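Side-chain contact in quinone oxidoreductase (Coxiella burnetii, PDB 3TQH), which binds NADPH and probably uses it to reduce quinones, as a member of the medium-chain dehydrogenase/reductase family: residues 241-246 with 250-255. Sequence-based numbering, arbitrary orientation.
Sequences IVSVPT and GRVIEV. With NDP (NADPH dihydro-nicotinamide-adenine-dinucleotide phosphate), chain B; SO4 (sulfate ion), chain C.
Val252 of helix 249-258 settles onto Ile241 and Ser243 of strand 239-243, the first half of a beta-alpha-beta crossover that leads on to strand 262-264 in the Rossmann-type nucleotide-binding domain. It is a compact example of how such a fold divides its labour: apolar groups hold helix to sheet, while the loop leaving the strand's C-terminal end serves the cofactor.

The apolar part rests on one methyl of Val252, CG1. Val252 CG1 meets Ile241 CD1 at 3.9 Å. The same methyl also lies against Ser243 CB. Ile241 gets there with an extended side chain: both its torsions are anti (chi1 -180°), which carries CD1 up to the helix, and the Ile241 and Val252 side chains cross at about a right angle. Ile229 of helix 225-231 also touches Val252, so the valine is packed by a second helix as well as by the strand.

Ser243 brings a polar atom into this buried layer. Its OG lies 3.7 Å from Val252 CG2, a van der Waals contact, and finds its hydrogen-bond partner in Asp221 at the end of the adjacent parallel strand.

Between the loop after the strand and the start of the helix, a single water makes the polar link: it donates to Thr246 O and accepts from Gly250 N.

On the cofactor side, Val244 O accepts a bent hydrogen bond from the carboxamide N7N of NADPH at 2.9 Å. Val244 CG1 comes within 3.3 Å of nicotinamide C2N. A sulfate, probably from the crystallisation liquor, is also bound by Lys51 and takes two bonds from one threonine. Thr246 N points almost straight at sulfate O2, with an angle of 163° at the hydrogen. Thr246 OG1 donates to sulfate O3 at 2.7 Å.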
ATOM      1  N   ILE A 241       6.405  -1.933  18.513  1.00 12.32           N
ATOM      2  CA  ILE A 241       5.432  -1.287  17.644  1.00 10.93           C
ATOM      3  C   ILE A 241       6.111  -0.913  16.322  1.00 10.49           C
ATOM      4  O   ILE A 241       7.212  -0.357  16.304  1.00 10.62           O
ATOM      5  CB  ILE A 241       4.778  -0.051  18.328  1.00 11.20           C
ATOM      6  CG1 ILE A 241       3.755   0.615  17.402  1.00 10.02           C
ATOM      7  CG2 ILE A 241       5.831   0.968  18.790  1.00 11.51           C
ATOM      8  CD1 ILE A 241       3.032   1.782  18.050  1.00  9.54           C
ATOM      9  N   VAL A 242       5.454  -1.272  15.222  1.00  9.83           N
ATOM     10  CA  VAL A 242       5.852  -0.857  13.885  1.00  9.39           C
ATOM     11  C   VAL A 242       4.840   0.175  13.414  1.00  9.37           C
ATOM     12  O   VAL A 242       3.720  -0.170  13.025  1.00  8.67           O
ATOM     13  CB  VAL A 242       5.886  -2.039  12.909  1.00  8.97           C
ATOM     14  CG1 VAL A 242       6.322  -1.574  11.534  1.00  8.07           C
ATOM     15  CG2 VAL A 242       6.823  -3.126  13.431  1.00  9.52           C
ATOM     16  N   SER A 243       5.234   1.444  13.469  1.00 10.28           N
ATOM     17  CA  SER A 243       4.357   2.533  13.066  1.00 10.69           C
ATOM     18  C   SER A 243       4.630   2.882  11.612  1.00 10.65           C
ATOM     19  O   SER A 243       5.691   3.408  11.287  1.00 11.58           O
ATOM     20  CB  SER A 243       4.551   3.750  13.977  1.00 11.81           C
ATOM     21  OG  SER A 243       3.423   4.607  13.904  1.00 12.21           O
ATOM     22  N   VAL A 244       3.656   2.584  10.750  1.00 10.17           N
ATOM     23  CA  VAL A 244       3.843   2.554   9.294  1.00  9.89           C
ATOM     24  C   VAL A 244       3.720   3.922   8.587  1.00 10.87           C
ATOM     25  O   VAL A 244       4.480   4.186   7.652  1.00 11.49           O
ATOM     26  CB  VAL A 244       2.886   1.505   8.649  1.00  9.14           C
ATOM     27  CG1 VAL A 244       2.943   1.545   7.123  1.00  8.34           C
ATOM     28  CG2 VAL A 244       3.229   0.108   9.154  1.00  8.53           C
ATOM     29  N   PRO A 245       2.772   4.789   9.010  1.00 11.06           N
ATOM     30  CA  PRO A 245       2.771   6.120   8.402  1.00 12.13           C
ATOM     31  C   PRO A 245       4.036   6.873   8.770  1.00 13.48           C
ATOM     32  O   PRO A 245       4.399   6.946   9.950  1.00 14.23           O
ATOM     33  CB  PRO A 245       1.526   6.798   8.993  1.00 12.34           C
ATOM     34  CG  PRO A 245       0.684   5.685   9.509  1.00 11.14           C
ATOM     35  CD  PRO A 245       1.646   4.618   9.941  1.00 10.59           C
ATOM     36  N   THR A 246       4.709   7.411   7.760  1.00 14.48           N
ATOM     37  CA  THR A 246       6.051   7.957   7.925  1.00 15.63           C
ATOM     38  C   THR A 246       6.090   9.287   8.672  1.00 17.29           C
ATOM     39  O   THR A 246       7.072   9.586   9.348  1.00 18.35           O
ATOM     40  CB  THR A 246       6.727   8.151   6.549  1.00 16.57           C
ATOM     41  OG1 THR A 246       5.897   8.980   5.730  1.00 16.26           O
ATOM     42  CG2 THR A 246       6.945   6.798   5.856  1.00 14.48           C
ATOM     43  N   GLY A 250       8.717   9.076  13.684  1.00 19.09           N
ATOM     44  CA  GLY A 250       9.723   9.577  14.619  1.00 20.68           C
ATOM     45  C   GLY A 250       9.152   9.889  15.985  1.00 20.85           C
ATOM     46  O   GLY A 250       9.750   9.550  17.000  1.00 21.50           O
ATOM     47  N   ARG A 251       7.987  10.532  16.001  1.00 20.68           N
ATOM     48  CA  ARG A 251       7.309  10.896  17.242  1.00 21.08           C
ATOM     49  C   ARG A 251       6.905   9.647  18.033  1.00 19.16           C
ATOM     50  O   ARG A 251       7.098   9.587  19.250  1.00 19.91           O
ATOM     51  CB  ARG A 251       6.077  11.746  16.926  1.00 21.69           C
ATOM     52  CG  ARG A 251       5.474  12.472  18.122  1.00 25.40           C
ATOM     53  CD  ARG A 251       4.076  13.034  17.784  1.00 28.46           C
ATOM     54  NE  ARG A 251       4.110  14.029  16.707  1.00 31.27           N
ATOM     55  CZ  ARG A 251       4.417  15.319  16.859  1.00 36.08           C
ATOM     56  NH1 ARG A 251       4.733  15.818  18.056  1.00 38.49           N
ATOM     57  NH2 ARG A 251       4.414  16.125  15.797  1.00 37.95           N
ATOM     58  N   VAL A 252       6.358   8.655  17.333  1.00 16.68           N
ATOM     59  CA  VAL A 252       5.926   7.404  17.956  1.00 15.07           C
ATOM     60  C   VAL A 252       7.101   6.625  18.551  1.00 14.99           C
ATOM     61  O   VAL A 252       6.999   6.076  19.648  1.00 14.92           O
ATOM     62  CB  VAL A 252       5.157   6.503  16.949  1.00 13.49           C
ATOM     63  CG1 VAL A 252       4.894   5.116  17.544  1.00 12.19           C
ATOM     64  CG2 VAL A 252       3.841   7.167  16.535  1.00 12.91           C
ATOM     65  N   ILE A 253       8.210   6.582  17.821  1.00 14.94           N
ATOM     66  CA  ILE A 253       9.415   5.890  18.271  1.00 15.33           C
ATOM     67  C   ILE A 253       9.988   6.549  19.528  1.00 17.20           C
ATOM     68  O   ILE A 253      10.432   5.856  20.448  1.00 17.57           O
ATOM     69  CB  ILE A 253      10.497   5.871  17.163  1.00 15.61           C
ATOM     70  CG1 ILE A 253      10.062   4.983  15.994  1.00 14.17           C
ATOM     71  CG2 ILE A 253      11.831   5.381  17.708  1.00 16.09           C
ATOM     72  CD1 ILE A 253      10.820   5.273  14.720  1.00 14.18           C
ATOM     73  N   GLU A 254       9.972   7.880  19.564  1.00 18.35           N
ATOM     74  CA  GLU A 254      10.462   8.618  20.728  1.00 20.45           C
ATOM     75  C   GLU A 254       9.634   8.320  21.981  1.00 20.45           C
ATOM     76  O   GLU A 254      10.195   8.033  23.039  1.00 21.55           O
ATOM     77  CB  GLU A 254      10.513  10.128  20.439  1.00 21.82           C
ATOM     78  CG  GLU A 254      10.910  11.018  21.618  1.00 24.31           C
ATOM     79  CD  GLU A 254      12.269  10.670  22.236  1.00 26.99           C
ATOM     80  OE1 GLU A 254      13.052   9.921  21.610  1.00 27.13           O
ATOM     81  OE2 GLU A 254      12.560  11.164  23.354  1.00 28.89           O
ATOM     82  N   VAL A 255       8.310   8.362  21.869  1.00 19.67           N
ATOM     83  CA  VAL A 255       7.461   8.066  23.031  1.00 20.17           C
ATOM     84  C   VAL A 255       7.647   6.615  23.474  1.00 19.69           C
ATOM     85  O   VAL A 255       7.662   6.332  24.665  1.00 20.75           O
ATOM     86  CB  VAL A 255       5.961   8.363  22.777  1.00 19.59           C
ATOM     87  CG1 VAL A 255       5.107   7.903  23.963  1.00 19.23           C
ATOM     88  CG2 VAL A 255       5.754   9.852  22.536  1.00 20.40           C
TER
HETATM   89  PA  NDP B 500      -6.332   2.798   3.851  1.00  9.67           P
HETATM   90  O1A NDP B 500      -6.886   4.083   3.382  1.00  9.38           O
HETATM   91  O2A NDP B 500      -6.577   1.716   2.879  1.00  9.30           O
HETATM   92  O5B NDP B 500      -6.991   2.391   5.259  1.00 10.56           O
HETATM   93  C5B NDP B 500      -8.373   2.617   5.461  1.00 11.36           C
HETATM   94  C4B NDP B 500      -8.835   1.898   6.719  1.00 10.76           C
HETATM   95  O4B NDP B 500      -8.438   2.640   7.853  1.00 10.87           O
HETATM   96  C3B NDP B 500     -10.346   1.734   6.826  1.00 11.55           C
HETATM   97  O3B NDP B 500     -10.693   0.383   6.615  1.00 10.96           O
HETATM   98  C2B NDP B 500     -10.702   2.203   8.234  1.00 11.52           C
HETATM   99  O2B NDP B 500     -11.484   1.268   8.943  1.00 11.55           O
HETATM  100  C1B NDP B 500      -9.345   2.366   8.896  1.00 10.36           C
HETATM  101  N9A NDP B 500      -9.271   3.449   9.890  1.00 10.61           N
HETATM  102  C8A NDP B 500      -9.426   4.794   9.661  1.00 12.21           C
HETATM  103  N7A NDP B 500      -9.256   5.450  10.827  1.00 12.42           N
HETATM  104  C5A NDP B 500      -8.995   4.547  11.794  1.00 10.47           C
HETATM  105  C6A NDP B 500      -8.752   4.691  13.153  1.00  9.73           C
HETATM  106  N6A NDP B 500      -8.756   5.898  13.695  1.00 10.57           N
HETATM  107  N1A NDP B 500      -8.516   3.576  13.924  1.00  8.93           N
HETATM  108  C2A NDP B 500      -8.517   2.320  13.334  1.00  8.24           C
HETATM  109  N3A NDP B 500      -8.753   2.176  11.978  1.00  8.14           N
HETATM  110  C4A NDP B 500      -8.994   3.280  11.220  1.00  9.65           C
HETATM  111  O3  NDP B 500      -4.763   2.946   4.183  1.00 10.58           O
HETATM  112  PN  NDP B 500      -3.601   1.865   3.881  1.00 10.39           P
HETATM  113  O1N NDP B 500      -3.324   1.849   2.430  1.00 11.69           O
HETATM  114  O2N NDP B 500      -3.841   0.590   4.572  1.00 10.06           O
HETATM  115  O5D NDP B 500      -2.369   2.602   4.603  1.00 11.43           O
HETATM  116  C5D NDP B 500      -2.425   2.989   5.963  1.00 10.81           C
HETATM  117  C4D NDP B 500      -1.327   4.006   6.254  1.00 10.98           C
HETATM  118  O4D NDP B 500      -0.055   3.434   6.016  1.00 10.77           O
HETATM  119  C3D NDP B 500      -1.449   5.232   5.361  1.00 11.92           C
HETATM  120  O3D NDP B 500      -1.277   6.396   6.136  1.00 12.00           O
HETATM  121  C2D NDP B 500      -0.344   5.062   4.341  1.00 12.48           C
HETATM  122  O2D NDP B 500       0.142   6.298   3.851  1.00 13.55           O
HETATM  123  C1D NDP B 500       0.692   4.258   5.133  1.00 11.98           C
HETATM  124  N1N NDP B 500       1.608   3.428   4.316  1.00 11.57           N
HETATM  125  C2N NDP B 500       2.955   3.541   4.557  1.00 12.08           C
HETATM  126  C3N NDP B 500       3.903   2.850   3.806  1.00 12.08           C
HETATM  127  C7N NDP B 500       5.372   2.984   4.082  1.00 12.38           C
HETATM  128  O7N NDP B 500       6.279   2.266   3.274  1.00 13.05           O
HETATM  129  N7N NDP B 500       5.790   3.777   5.068  1.00 10.79           N
HETATM  130  C4N NDP B 500       3.416   1.958   2.699  1.00 12.70           C
HETATM  131  C5N NDP B 500       1.937   1.870   2.495  1.00 12.66           C
HETATM  132  C6N NDP B 500       1.105   2.614   3.326  1.00 12.52           C
HETATM  133  P2B NDP B 500     -13.036   1.552   9.267  1.00 14.31           P
HETATM  134  O1X NDP B 500     -13.657   0.269   9.759  1.00 14.81           O
HETATM  135  O2X NDP B 500     -13.755   1.995   8.016  1.00 16.49           O
HETATM  136  O3X NDP B 500     -13.197   2.607  10.328  1.00 14.93           O
HETATM  137  S   SO4 C 319       3.437   7.452   3.835  1.00 27.37           S
HETATM  138  O1  SO4 C 319       3.159   6.360   2.901  1.00 27.76           O
HETATM  139  O2  SO4 C 319       3.488   6.957   5.208  1.00 26.45           O
HETATM  140  O3  SO4 C 319       4.709   8.076   3.489  1.00 27.87           O
HETATM  141  O4  SO4 C 319       2.393   8.460   3.728  1.00 28.52           O
HETATM  142  O   HOH W   1       8.929  10.540  10.994  1.00 11.68           O